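PDB 6AKZ: GlcNAc Inducible Gene 2, GIG2 from Candida albicans, which binds an iron(III) ion and is probably an oxygenase of the DUF1479 (Gig2-like) family, with a cupin-type core. Local coordinates for residues F19-Q24 with D306-F312; V35-W39 with L287-F291; S197-W201 with F312-P317; W218-F224 with L278-A283. One frame throughout, in Å; residues are numbered along the deposited sequence.

Contact 1: F19-Q24 with D306-F312; sequences FTGIKQ and DLITPKF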
loop_
_atom_site.group_PDB
_atom_site.type_symbol
_atom_site.label_atom_id
_atom_site.label_comp_id
_atom_site.label_asym_id
_atom_site.label_seq_id
_atom_site.Cartn_x
_atom_site.Cartn_y
_atom_site.Cartn_z
ATOM N N PHE A 19 22.804 -11.275 -6.949
ATOM C CA PHE A 19 22.003 -10.120 -7.377
ATOM C C PHE A 19 22.467 -9.542 -8.680
ATOM O O PHE A 19 21.736 -8.847 -9.401
ATOM C CB PHE A 19 21.858 -9.136 -6.209
ATOM C CG PHE A 19 20.868 -9.621 -5.149
ATOM C CD1 PHE A 19 19.487 -9.477 -5.356
ATOM C CD2 PHE A 19 21.291 -10.246 -3.999
ATOM C CE1 PHE A 19 18.580 -9.987 -4.432
ATOM C CE2 PHE A 19 20.397 -10.727 -3.049
ATOM C CZ PHE A 19 19.035 -10.566 -3.256
ATOM N N THR A 20 23.718 -9.852 -9.045
ATOM C CA THR A 20 24.197 -9.502 -10.362
ATOM C C THR A 20 23.425 -10.169 -11.488
ATOM O O THR A 20 23.154 -9.546 -12.529
ATOM C CB THR A 20 25.727 -9.757 -10.432
ATOM O OG1 THR A 20 26.346 -8.881 -9.464
ATOM C CG2 THR A 20 26.257 -9.517 -11.825
ATOM N N GLY A 21 23.060 -11.422 -11.283
ATOM C CA GLY A 21 22.324 -12.189 -12.272
ATOM C C GLY A 21 20.877 -11.716 -12.330
ATOM O O GLY A 21 20.310 -11.735 -13.388
ATOM N N ILE A 22 20.356 -11.217 -11.198
ATOM C CA ILE A 22 19.059 -10.481 -11.168
ATOM C C ILE A 22 19.127 -9.269 -12.129
ATOM O O ILE A 22 18.274 -9.086 -12.977
ATOM C CB ILE A 22 18.683 -9.980 -9.777
ATOM C CG1 ILE A 22 18.661 -11.089 -8.692
ATOM C CG2 ILE A 22 17.356 -9.233 -9.828
ATOM C CD1 ILE A 22 17.719 -12.215 -8.906
ATOM N N LYS A 23 20.184 -8.466 -12.046
ATOM C CA LYS A 23 20.299 -7.348 -12.959
ATOM C C LYS A 23 20.333 -7.782 -14.399
ATOM O O LYS A 23 19.715 -7.184 -15.262
ATOM C CB LYS A 23 21.529 -6.487 -12.633
ATOM C CG LYS A 23 21.539 -5.817 -11.286
ATOM C CD LYS A 23 22.734 -4.878 -11.194
ATOM C CE LYS A 23 22.608 -3.894 -10.060
ATOM N NZ LYS A 23 23.715 -2.857 -10.196
ATOM N N GLN A 24 21.049 -8.865 -14.700
ATOM C CA GLN A 24 21.099 -9.302 -16.092
ATOM C C GLN A 24 19.837 -9.972 -16.566
ATOM O O GLN A 24 19.561 -9.894 -17.760
ATOM C CB GLN A 24 22.357 -10.099 -16.403
ATOM C CG GLN A 24 23.589 -9.189 -16.421
ATOM C CD GLN A 24 24.814 -9.830 -15.829
ATOM O OE1 GLN A 24 24.851 -11.042 -15.568
ATOM N NE2 GLN A 24 25.830 -9.020 -15.596
ATOM N N ASP A 306 25.228 0.322 -14.812
ATOM C CA ASP A 306 25.960 -0.641 -14.032
ATOM C C ASP A 306 25.157 -1.955 -14.047
ATOM O O ASP A 306 24.186 -2.113 -13.275
ATOM C CB ASP A 306 26.126 -0.204 -12.560
ATOM C CG ASP A 306 26.575 -1.368 -11.639
ATOM O OD1 ASP A 306 27.320 -2.245 -12.125
ATOM O OD2 ASP A 306 26.168 -1.449 -10.450
ATOM N N LEU A 307 25.602 -2.912 -14.874
ATOM C CA LEU A 307 24.949 -4.195 -14.940
ATOM C C LEU A 307 25.651 -5.270 -14.172
ATOM O O LEU A 307 25.236 -6.418 -14.234
ATOM C CB LEU A 307 24.760 -4.587 -16.390
ATOM C CG LEU A 307 23.706 -3.723 -17.100
ATOM C CD1 LEU A 307 23.933 -3.816 -18.587
ATOM C CD2 LEU A 307 22.249 -4.091 -16.815
ATOM N N ILE A 308 26.642 -4.898 -13.362
ATOM C CA ILE A 308 27.525 -5.879 -12.739
ATOM C C ILE A 308 27.443 -5.924 -11.224
ATOM O O ILE A 308 27.232 -7.004 -10.698
ATOM C CB ILE A 308 29.028 -5.684 -13.149
ATOM C CG1 ILE A 308 29.194 -5.531 -14.674
ATOM C CG2 ILE A 308 29.872 -6.832 -12.625
ATOM C CD1 ILE A 308 28.576 -6.632 -15.525
ATOM N N THR A 309 27.615 -4.812 -10.499
ATOM C CA THR A 309 27.700 -4.940 -9.004
ATOM C C THR A 309 26.338 -5.373 -8.462
ATOM O O THR A 309 25.342 -4.854 -8.944
ATOM C CB THR A 309 28.014 -3.611 -8.282
ATOM O OG1 THR A 309 26.815 -2.807 -8.241
ATOM C CG2 THR A 309 29.161 -2.836 -8.984
ATOM N N PRO A 310 26.293 -6.212 -7.423
ATOM C CA PRO A 310 25.029 -6.599 -6.811
ATOM C C PRO A 310 24.515 -5.515 -5.833
ATOM O O PRO A 310 24.189 -5.809 -4.700
ATOM C CB PRO A 310 25.419 -7.865 -6.063
ATOM C CG PRO A 310 26.772 -7.528 -5.542
ATOM C CD PRO A 310 27.433 -6.783 -6.668
ATOM N N LYS A 311 24.459 -4.272 -6.271
ATOM C CA LYS A 311 24.005 -3.165 -5.397
ATOM C C LYS A 311 22.526 -2.934 -5.704
ATOM O O LYS A 311 22.163 -2.669 -6.844
ATOM C CB LYS A 311 24.820 -1.887 -5.635
ATOM C CG LYS A 311 26.259 -2.053 -5.076
ATOM C CD LYS A 311 27.041 -0.784 -5.187
ATOM C CE LYS A 311 28.514 -1.037 -4.941
ATOM N NZ LYS A 311 28.782 -1.634 -3.601
ATOM N N PHE A 312 21.719 -3.065 -4.670
ATOM C CA PHE A 312 20.289 -2.729 -4.672
ATOM C C PHE A 312 20.072 -1.782 -3.494
ATOM O O PHE A 312 19.792 -2.202 -2.356
ATOM C CB PHE A 312 19.460 -4.004 -4.614
ATOM C CG PHE A 312 19.359 -4.669 -5.927
ATOM C CD1 PHE A 312 20.368 -5.558 -6.371
ATOM C CD2 PHE A 312 18.338 -4.351 -6.792
ATOM C CE1 PHE A 312 20.303 -6.111 -7.641
ATOM C CE2 PHE A 312 18.270 -4.926 -8.068
ATOM C CZ PHE A 312 19.271 -5.802 -8.495
#

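Contact 2: V35-W39 with L287-F291; sequences VTASW and LRPFF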
loop_
_atom_site.group_PDB
_atom_site.type_symbol
_atom_site.label_atom_id
_atom_site.label_comp_id
_atom_site.label_asym_id
_atom_site.label_seq_id
_atom_site.Cartn_x
_atom_site.Cartn_y
_atom_site.Cartn_z
ATOM N N VAL A 35 17.561 2.044 -22.368
ATOM C CA VAL A 35 17.385 2.242 -20.932
ATOM C C VAL A 35 18.220 3.457 -20.437
ATOM O O VAL A 35 17.695 4.357 -19.781
ATOM C CB VAL A 35 17.739 1.011 -20.100
ATOM C CG1 VAL A 35 17.635 1.390 -18.634
ATOM C CG2 VAL A 35 16.780 -0.161 -20.441
ATOM N N THR A 36 19.519 3.457 -20.765
ATOM C CA THR A 36 20.354 4.616 -20.533
ATOM C C THR A 36 19.765 5.921 -21.068
ATOM O O THR A 36 19.745 6.882 -20.321
ATOM C CB THR A 36 21.747 4.366 -21.137
ATOM O OG1 THR A 36 22.250 3.149 -20.578
ATOM C CG2 THR A 36 22.691 5.541 -20.798
ATOM N N ALA A 37 19.276 5.982 -22.302
ATOM C CA ALA A 37 18.678 7.213 -22.767
ATOM C C ALA A 37 17.482 7.594 -21.916
ATOM O O ALA A 37 17.308 8.782 -21.613
ATOM C CB ALA A 37 18.260 7.140 -24.201
ATOM N N SER A 38 16.722 6.569 -21.513
ATOM C CA SER A 38 15.461 6.776 -20.774
ATOM C C SER A 38 15.748 7.358 -19.362
ATOM O O SER A 38 14.938 8.146 -18.853
ATOM C CB SER A 38 14.659 5.469 -20.688
ATOM O OG SER A 38 15.128 4.601 -19.661
ATOM N N TRP A 39 16.834 6.906 -18.745
ATOM C CA TRP A 39 17.314 7.396 -17.460
ATOM C C TRP A 39 17.694 8.859 -17.499
ATOM O O TRP A 39 17.383 9.634 -16.588
ATOM C CB TRP A 39 18.518 6.595 -16.982
ATOM C CG TRP A 39 19.174 7.177 -15.692
ATOM C CD1 TRP A 39 20.276 8.006 -15.613
ATOM C CD2 TRP A 39 18.740 6.976 -14.325
ATOM N NE1 TRP A 39 20.567 8.288 -14.287
ATOM C CE2 TRP A 39 19.624 7.691 -13.484
ATOM C CE3 TRP A 39 17.669 6.291 -13.735
ATOM C CZ2 TRP A 39 19.491 7.701 -12.093
ATOM C CZ3 TRP A 39 17.583 6.279 -12.341
ATOM C CH2 TRP A 39 18.461 6.982 -11.542
ATOM N N LEU A 287 15.100 1.809 -11.653
ATOM C CA LEU A 287 16.379 1.937 -12.332
ATOM C C LEU A 287 17.558 2.330 -11.476
ATOM O O LEU A 287 18.713 2.190 -11.924
ATOM C CB LEU A 287 16.267 2.925 -13.498
ATOM C CG LEU A 287 15.315 2.551 -14.631
ATOM C CD1 LEU A 287 15.225 3.611 -15.689
ATOM C CD2 LEU A 287 15.703 1.268 -15.292
ATOM N N ARG A 288 17.327 2.814 -10.274
ATOM C CA ARG A 288 18.435 3.238 -9.411
ATOM C C ARG A 288 19.592 2.201 -9.163
ATOM O O ARG A 288 20.753 2.629 -9.137
ATOM C CB ARG A 288 17.946 3.835 -8.121
ATOM C CG ARG A 288 19.008 4.566 -7.314
ATOM C CD ARG A 288 19.604 5.761 -7.990
ATOM N NE ARG A 288 20.467 6.498 -7.025
ATOM C CZ ARG A 288 21.306 7.473 -7.343
ATOM N NH1 ARG A 288 21.461 7.828 -8.599
ATOM N NH2 ARG A 288 21.972 8.104 -6.357
ATOM N N PRO A 289 19.288 0.895 -9.009
ATOM C CA PRO A 289 20.377 -0.091 -8.885
ATOM C C PRO A 289 21.284 -0.141 -10.071
ATOM O O PRO A 289 22.436 -0.526 -9.891
ATOM C CB PRO A 289 19.653 -1.427 -8.634
ATOM C CG PRO A 289 18.301 -1.012 -8.092
ATOM C CD PRO A 289 17.967 0.238 -8.858
ATOM N N PHE A 290 20.814 0.278 -11.246
ATOM C CA PHE A 290 21.592 0.326 -12.445
ATOM C C PHE A 290 22.306 1.679 -12.660
ATOM O O PHE A 290 23.232 1.771 -13.520
ATOM C CB PHE A 290 20.725 0.068 -13.664
ATOM C CG PHE A 290 19.979 -1.247 -13.596
ATOM C CD1 PHE A 290 18.725 -1.351 -12.964
ATOM C CD2 PHE A 290 20.530 -2.377 -14.102
ATOM C CE1 PHE A 290 18.086 -2.553 -12.866
ATOM C CE2 PHE A 290 19.872 -3.594 -14.013
ATOM C CZ PHE A 290 18.631 -3.677 -13.417
ATOM N N PHE A 291 21.827 2.731 -11.978
ATOM C CA PHE A 291 22.379 4.079 -12.157
ATOM C C PHE A 291 22.601 4.746 -10.836
ATOM O O PHE A 291 22.112 5.859 -10.611
ATOM C CB PHE A 291 21.436 4.902 -13.030
ATOM C CG PHE A 291 21.229 4.345 -14.408
ATOM C CD1 PHE A 291 22.199 4.509 -15.405
ATOM C CD2 PHE A 291 20.095 3.656 -14.731
ATOM C CE1 PHE A 291 22.007 4.026 -16.689
ATOM C CE2 PHE A 291 19.883 3.173 -16.018
ATOM C CZ PHE A 291 20.858 3.338 -17.006
#

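Contact 3: S197-W201 with F312-P317; sequences SIERW and FPGTVP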
loop_
_atom_site.group_PDB
_atom_site.type_symbol
_atom_site.label_atom_id
_atom_site.label_comp_id
_atom_site.label_asym_id
_atom_site.label_seq_id
_atom_site.Cartn_x
_atom_site.Cartn_y
_atom_site.Cartn_z
ATOM N N SER A 197 10.946 -5.109 0.337
ATOM C CA SER A 197 12.260 -4.435 0.128
ATOM C C SER A 197 12.861 -4.727 -1.234
ATOM O O SER A 197 13.034 -3.830 -2.057
ATOM C CB SER A 197 13.190 -4.834 1.303
ATOM O OG SER A 197 14.270 -3.941 1.467
ATOM N N ILE A 198 13.147 -6.001 -1.530
ATOM C CA ILE A 198 13.878 -6.396 -2.746
ATOM C C ILE A 198 12.977 -7.073 -3.839
ATOM O O ILE A 198 13.385 -7.129 -4.971
ATOM C CB ILE A 198 15.071 -7.366 -2.400
ATOM C CG1 ILE A 198 16.082 -7.536 -3.535
ATOM C CG2 ILE A 198 14.552 -8.776 -2.072
ATOM C CD1 ILE A 198 16.941 -6.369 -3.888
ATOM N N GLU A 199 11.818 -7.587 -3.445
ATOM C CA GLU A 199 10.903 -8.302 -4.343
ATOM C C GLU A 199 10.570 -7.690 -5.710
ATOM O O GLU A 199 10.417 -8.418 -6.692
ATOM C CB GLU A 199 9.600 -8.627 -3.604
ATOM C CG GLU A 199 9.671 -9.874 -2.737
ATOM C CD GLU A 199 10.531 -9.677 -1.505
ATOM O OE1 GLU A 199 11.031 -8.551 -1.299
ATOM O OE2 GLU A 199 10.708 -10.650 -0.741
ATOM N N ARG A 200 10.442 -6.371 -5.776
ATOM C CA ARG A 200 10.077 -5.699 -7.024
ATOM C C ARG A 200 11.056 -6.048 -8.137
ATOM O O ARG A 200 10.691 -6.075 -9.223
ATOM C CB ARG A 200 10.005 -4.203 -6.859
ATOM C CG ARG A 200 8.884 -3.738 -5.943
ATOM C CD ARG A 200 8.737 -2.221 -5.905
ATOM N NE ARG A 200 7.623 -1.695 -5.159
ATOM C CZ ARG A 200 7.494 -1.692 -3.843
ATOM N NH1 ARG A 200 8.402 -2.196 -3.065
ATOM N NH2 ARG A 200 6.427 -1.157 -3.293
ATOM N N TRP A 201 12.305 -6.234 -7.768
ATOM C CA TRP A 201 13.352 -6.694 -8.633
ATOM C C TRP A 201 13.524 -8.199 -8.674
ATOM O O TRP A 201 13.597 -8.758 -9.791
ATOM C CB TRP A 201 14.651 -6.068 -8.214
ATOM C CG TRP A 201 14.753 -4.579 -8.320
ATOM C CD1 TRP A 201 15.045 -3.856 -9.429
ATOM C CD2 TRP A 201 14.590 -3.660 -7.271
ATOM N NE1 TRP A 201 15.099 -2.519 -9.114
ATOM C CE2 TRP A 201 14.851 -2.391 -7.782
ATOM C CE3 TRP A 201 14.331 -3.798 -5.914
ATOM C CZ2 TRP A 201 14.792 -1.252 -6.985
ATOM C CZ3 TRP A 201 14.331 -2.688 -5.127
ATOM C CH2 TRP A 201 14.538 -1.449 -5.658
ATOM N N PHE A 312 21.719 -3.065 -4.670
ATOM C CA PHE A 312 20.289 -2.729 -4.672
ATOM C C PHE A 312 20.072 -1.782 -3.494
ATOM O O PHE A 312 19.792 -2.202 -2.356
ATOM C CB PHE A 312 19.460 -4.004 -4.614
ATOM C CG PHE A 312 19.359 -4.669 -5.927
ATOM C CD1 PHE A 312 20.368 -5.558 -6.371
ATOM C CD2 PHE A 312 18.338 -4.351 -6.792
ATOM C CE1 PHE A 312 20.303 -6.111 -7.641
ATOM C CE2 PHE A 312 18.270 -4.926 -8.068
ATOM C CZ PHE A 312 19.271 -5.802 -8.495
ATOM N N PRO A 313 20.375 -0.504 -3.721
ATOM C CA PRO A 313 20.419 0.413 -2.599
ATOM C C PRO A 313 19.106 0.562 -1.828
ATOM O O PRO A 313 18.018 0.520 -2.442
ATOM C CB PRO A 313 20.823 1.728 -3.239
ATOM C CG PRO A 313 21.242 1.443 -4.639
ATOM C CD PRO A 313 20.645 0.135 -5.020
ATOM N N GLY A 314 19.213 0.645 -0.507
ATOM C CA GLY A 314 18.051 0.768 0.382
ATOM C C GLY A 314 17.321 -0.537 0.683
ATOM O O GLY A 314 16.306 -0.522 1.383
ATOM N N THR A 315 17.855 -1.672 0.222
ATOM C CA THR A 315 17.178 -2.967 0.389
ATOM C C THR A 315 17.804 -3.777 1.474
ATOM O O THR A 315 19.029 -3.719 1.656
ATOM C CB THR A 315 17.173 -3.839 -0.896
ATOM O OG1 THR A 315 18.506 -4.220 -1.230
ATOM C CG2 THR A 315 16.475 -3.170 -2.128
ATOM N N VAL A 316 16.967 -4.542 2.167
ATOM C CA VAL A 316 17.400 -5.596 3.096
ATOM C C VAL A 316 16.560 -6.798 2.737
ATOM O O VAL A 316 15.391 -6.865 3.157
ATOM C CB VAL A 316 17.191 -5.176 4.553
ATOM C CG1 VAL A 316 17.601 -6.276 5.523
ATOM C CG2 VAL A 316 18.011 -3.911 4.824
ATOM N N PRO A 317 17.107 -7.726 1.893
ATOM C CA PRO A 317 16.289 -8.836 1.502
ATOM C C PRO A 317 15.689 -9.559 2.687
ATOM O O PRO A 317 16.387 -9.752 3.665
ATOM C CB PRO A 317 17.262 -9.729 0.735
ATOM C CG PRO A 317 18.201 -8.768 0.135
ATOM C CD PRO A 317 18.396 -7.751 1.206
#

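Contact 4: W218-F224 with L278-A283; sequences WENWDAF and LKLSMA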
loop_
_atom_site.group_PDB
_atom_site.type_symbol
_atom_site.label_atom_id
_atom_site.label_comp_id
_atom_site.label_asym_id
_atom_site.label_seq_id
_atom_site.Cartn_x
_atom_site.Cartn_y
_atom_site.Cartn_z
ATOM N N TRP A 218 9.796 3.872 -19.596
ATOM C CA TRP A 218 9.125 4.327 -18.370
ATOM C C TRP A 218 7.929 5.193 -18.612
ATOM O O TRP A 218 6.940 5.133 -17.860
ATOM C CB TRP A 218 10.100 4.972 -17.366
ATOM C CG TRP A 218 10.669 6.259 -17.764
ATOM C CD1 TRP A 218 11.958 6.464 -18.285
ATOM C CD2 TRP A 218 10.058 7.540 -17.696
ATOM N NE1 TRP A 218 12.143 7.780 -18.565
ATOM C CE2 TRP A 218 11.011 8.483 -18.193
ATOM C CE3 TRP A 218 8.810 8.013 -17.259
ATOM C CZ2 TRP A 218 10.751 9.822 -18.259
ATOM C CZ3 TRP A 218 8.570 9.361 -17.315
ATOM C CH2 TRP A 218 9.533 10.272 -17.784
ATOM N N GLU A 219 7.914 5.975 -19.693
ATOM C CA GLU A 219 6.836 6.896 -19.925
ATOM C C GLU A 219 5.524 6.196 -20.094
ATOM O O GLU A 219 4.463 6.794 -19.845
ATOM C CB GLU A 219 7.078 7.747 -21.190
ATOM C CG GLU A 219 8.150 8.787 -21.049
ATOM C CD GLU A 219 9.563 8.286 -21.428
ATOM O OE1 GLU A 219 9.825 7.033 -21.556
ATOM O OE2 GLU A 219 10.416 9.205 -21.557
ATOM N N ASN A 220 5.567 4.953 -20.533
ATOM C CA ASN A 220 4.352 4.197 -20.712
ATOM C C ASN A 220 4.009 3.215 -19.562
ATOM O O ASN A 220 3.107 2.365 -19.734
ATOM C CB ASN A 220 4.433 3.506 -22.042
ATOM C CG ASN A 220 4.235 4.506 -23.146
ATOM O OD1 ASN A 220 3.227 5.222 -23.205
ATOM N ND2 ASN A 220 5.189 4.606 -23.970
ATOM N N TRP A 221 4.750 3.275 -18.460
ATOM C CA TRP A 221 4.408 2.448 -17.274
ATOM C C TRP A 221 3.034 2.860 -16.707
ATOM O O TRP A 221 2.804 4.048 -16.490
ATOM C CB TRP A 221 5.471 2.543 -16.203
ATOM C CG TRP A 221 5.245 1.609 -15.083
ATOM C CD1 TRP A 221 5.185 0.249 -15.151
ATOM C CD2 TRP A 221 4.923 1.962 -13.729
ATOM N NE1 TRP A 221 4.851 -0.257 -13.917
ATOM C CE2 TRP A 221 4.693 0.779 -13.031
ATOM C CE3 TRP A 221 4.778 3.180 -13.049
ATOM C CZ2 TRP A 221 4.405 0.762 -11.659
ATOM C CZ3 TRP A 221 4.418 3.163 -11.709
ATOM C CH2 TRP A 221 4.279 1.960 -11.018
ATOM N N ASP A 222 2.185 1.875 -16.508
ATOM C CA ASP A 222 0.820 2.032 -16.039
ATOM C C ASP A 222 0.803 1.352 -14.659
ATOM O O ASP A 222 0.718 0.133 -14.534
ATOM C CB ASP A 222 -0.177 1.363 -16.987
ATOM C CG ASP A 222 -1.622 1.744 -16.651
ATOM O OD1 ASP A 222 -1.875 2.121 -15.484
ATOM O OD2 ASP A 222 -2.446 1.663 -17.575
ATOM N N ALA A 223 0.740 2.190 -13.644
ATOM C CA ALA A 223 0.645 1.723 -12.218
ATOM C C ALA A 223 -0.662 1.065 -11.785
ATOM O O ALA A 223 -0.745 0.489 -10.680
ATOM C CB ALA A 223 0.911 2.928 -11.307
ATOM N N PHE A 224 -1.621 1.096 -12.667
ATOM C CA PHE A 224 -2.973 0.669 -12.363
ATOM C C PHE A 224 -3.367 -0.617 -13.012
ATOM O O PHE A 224 -4.465 -1.078 -12.741
ATOM C CB PHE A 224 -3.969 1.787 -12.588
ATOM C CG PHE A 224 -3.702 2.931 -11.701
ATOM C CD1 PHE A 224 -4.246 2.976 -10.411
ATOM C CD2 PHE A 224 -2.780 3.917 -12.069
ATOM C CE1 PHE A 224 -3.940 4.010 -9.549
ATOM C CE2 PHE A 224 -2.479 4.955 -11.204
ATOM C CZ PHE A 224 -3.032 4.971 -9.922
ATOM N N LEU A 278 3.759 9.362 -9.103
ATOM C CA LEU A 278 3.851 7.913 -9.009
ATOM C C LEU A 278 4.804 7.328 -10.062
ATOM O O LEU A 278 5.703 6.544 -9.739
ATOM C CB LEU A 278 2.420 7.310 -9.073
ATOM C CG LEU A 278 2.274 5.824 -9.027
ATOM C CD1 LEU A 278 2.906 5.255 -7.772
ATOM C CD2 LEU A 278 0.741 5.527 -9.022
ATOM N N LYS A 279 4.574 7.681 -11.328
ATOM C CA LYS A 279 5.351 7.185 -12.415
ATOM C C LYS A 279 6.791 7.610 -12.329
ATOM O O LYS A 279 7.673 6.749 -12.503
ATOM C CB LYS A 279 4.782 7.604 -13.770
ATOM C CG LYS A 279 5.393 6.949 -14.988
ATOM C CD LYS A 279 4.903 7.667 -16.253
ATOM C CE LYS A 279 3.500 7.282 -16.626
ATOM N NZ LYS A 279 3.025 8.138 -17.735
ATOM N N LEU A 280 7.079 8.880 -12.125
ATOM C CA LEU A 280 8.482 9.298 -12.035
ATOM C C LEU A 280 9.188 8.644 -10.877
ATOM O O LEU A 280 10.378 8.254 -10.975
ATOM C CB LEU A 280 8.594 10.821 -11.949
ATOM C CG LEU A 280 8.198 11.597 -13.157
ATOM C CD1 LEU A 280 8.376 13.073 -12.953
ATOM C CD2 LEU A 280 8.927 11.154 -14.390
ATOM N N SER A 281 8.495 8.546 -9.740
ATOM C CA SER A 281 9.041 7.852 -8.598
ATOM C C SER A 281 9.524 6.409 -8.891
ATOM O O SER A 281 10.640 6.034 -8.551
ATOM C CB SER A 281 8.101 7.862 -7.410
ATOM O OG SER A 281 7.994 9.144 -6.771
ATOM N N MET A 282 8.652 5.607 -9.446
ATOM C CA MET A 282 8.991 4.237 -9.697
ATOM C C MET A 282 9.983 4.032 -10.863
ATOM O O MET A 282 10.741 3.100 -10.859
ATOM C CB MET A 282 7.742 3.360 -9.850
ATOM C CG MET A 282 6.916 3.212 -8.575
ATOM S SD MET A 282 7.871 2.697 -7.142
ATOM C CE MET A 282 8.570 1.131 -7.637
ATOM N N ALA A 283 9.980 4.914 -11.826
ATOM C CA ALA A 283 10.974 4.846 -12.911
ATOM C C ALA A 283 12.314 5.039 -12.229
ATOM O O ALA A 283 13.246 4.333 -12.499
ATOM C CB ALA A 283 10.688 5.903 -13.954
#

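Contact 1: F19-Q24 with D306-F312
The loop around an Asx turn at Asp306, part of the long connection from helix 278-287 to strand 322-323, supplies three of the acceptors for Lys23 of the N-terminal helix 18-26. The chain of Lys23 is extended beyond CG and carries its ammonium group into the loop. There NZ forms a salt bridge with Asp306 OD2 at 2.8 Å. It also donates to Thr309 O at 2.9 Å, in the carbonyl plane, and to Asp306 O, which it meets from above the carbonyl plane; NZ is also hydrogen-bonded to Pro289 O, outside the two segments. Four oxygens round the amine, one of them from a carboxylate, would be expected to favour its protonated form.

The carboxylate is itself held from several sides. Asp306 OD1 accepts from Ile308 N and, through its syn lone pair, from Thr309 N, while OD2 takes the hydroxyl of Thr309 at 2.7 Å between OD2 and OG1, and Trp292 NE1 is a further partner. The turn therefore positions the acid for the lysine. At the exposed margin of the contact, Gln24 NE2 makes a weak bond to Leu307 O.

Apolar contacts close the other end. The methylene of Lys23 CG rests 3.6 Å from Phe312 CZ, and Pro310, at the centre of an inverse gamma turn, brings its CB to 3.8 Å from Phe19 CB. The rings of Phe19 and Phe312 meet obliquely, planes at 59°, with Phe19 CB 3.7 Å from Phe312 CE1.

Contact 2: V35-W39 with L287-F291
Trp39 and Phe291 lie against each other in an offset stack, with Leu287 filling in beside them; these three bury the most surface where helix 32-56 packs on the chain leaving helix 278-287. The five-membered ring of Trp39 and the ring of Phe291 are 15° from parallel, their centroids 4.2 Å apart. The two side chains run past each other in opposite directions, which lets each CB sit over the partner's ring: Phe291 CB is 3.5 Å from the centroid of the Trp39 six-membered ring, and Trp39 CB lies over the face of Phe291. With CG anti to the backbone N (chi1 173°), the indole reaches across to Leu287, whose CB is 3.7 Å from Trp39 CE3.

Val35 CG1 touches both Leu287 CD2 and, at the ring edge, Phe291 CE2, each at 3.9 Å. Arg288 passes the far rim of the indole, its CD 3.9 Å from Trp39 CH2, while its guanidinium is engaged by Asp294 and the carbonyl of Phe327. Tyr303 meets Trp39 edge-to-face from outside the two segments. No hydrogen bond spans the contact, so the helix is held to this chain by ring stacking, CH-pi contacts and burial of apolar surface.

Contact 3: S197-W201 with F312-P317
A buried, mostly apolar contact joins the residues leading into helix 199-202, and its first turn, just beyond the iron ligands His192 and Asp194, to a type II beta turn, Phe312 to Thr315, in the loop before strand 322-323. Gly314 takes the positive phi of this turn, and Phe312 O accepts both Thr315 N and Thr315 OG1, which fixes the threonine's rotation. Its CG2 is thereby turned toward the helix, 3.7 Å from Trp201 CZ3.

Phe312 directs its edge at the face of Trp201 in a T-shaped pair, planes at 68° and centroids 5.0 Å apart, with Phe312 CE2 3.5 Å from Trp201 CG. The indole is anchored elsewhere by its NE1, which is bonded to Met286 O. Ile198 reaches two parts of the loop: a chi1 of -165° swings CG1 away from the backbone N and brings CD1 to 3.5 Å from Phe312 CB, while the other branch, CG2, meets Pro317 CB at 4.0 Å.

The side chain of Ser197 is about 12 Å from the iron, and the contact supplies no ligand to it. The Ser197 hydroxyl is bonded to Gln321 O and also accepts the amide of Val316 in a nearly straight bond, Val316 N to Ser197 OG 2.9 Å, 167° at the hydrogen.

Contact 4: W218-F224 with L278-A283
Apolar packing dominates where Trp218 and Trp221, in the loop between helix 211-214 and strand 256-261, settle against the first turns of helix 278-287. Trp218 meets the helix with both ends of its side chain: its CB lies 3.6 Å from Ala283 CB, and the far rim of its indole, CZ3, comes to 3.4 Å from Leu280 CD2. Trp221 instead sends its six-membered ring toward Met282, CH2 being 3.8 Å from Met282 CG. Farther along, Leu278 CD2 is wedged against Ala223 CB at 3.5 Å, a tight carbon contact, and against the ring of Phe224 at 3.9 Å from CZ.

The polar part rests on Lys279. Its chain is bent at chi3 (-77°), and its aliphatic section passes between the loop carbonyls, CE 3.3 Å from Trp221 O, before NZ donates to Glu219 O at 2.9 Å, tilted 32° from the carbonyl plane. An Asx turn, Phe224 N to Asp222 OD1, shapes the chain at the end of segment 218-224.

Both indole N-H groups are satisfied outside the contact, Trp218 NE1 by Ser38 O of helix 32-56 and Trp221 NE1 by Val209 O. The tryptophans thus present carbon to the helix while their nitrogens tie the loop to other elements, leaving one lysine bond as the direct polar link across the interface.

Overall arrangement
Contacts 2, 3 and 4 are buried, whereas contact 1 reaches the surface and is the most polar, built round a lysine and carboxylate. Contacts 1 and 3 share Phe312, so one loop is held by helix 18-26 and by helix 199-202. Contact 2 joins them through Pro289, which packs on Phe312 and Trp201, and through the Asp306 N to Phe290 O bond. Helix 278-287 connects contacts 2 and 4, as does the Ser38 to Trp218 bond. Aromatic pairing varies: an oblique pair in contact 1, offset stacking in contact 2, edge-to-face in contact 3, and indoles on aliphatic groups in contact 4. Contacts 3 and 4 lie nearer the iron, contacts 1 and 2 farther out.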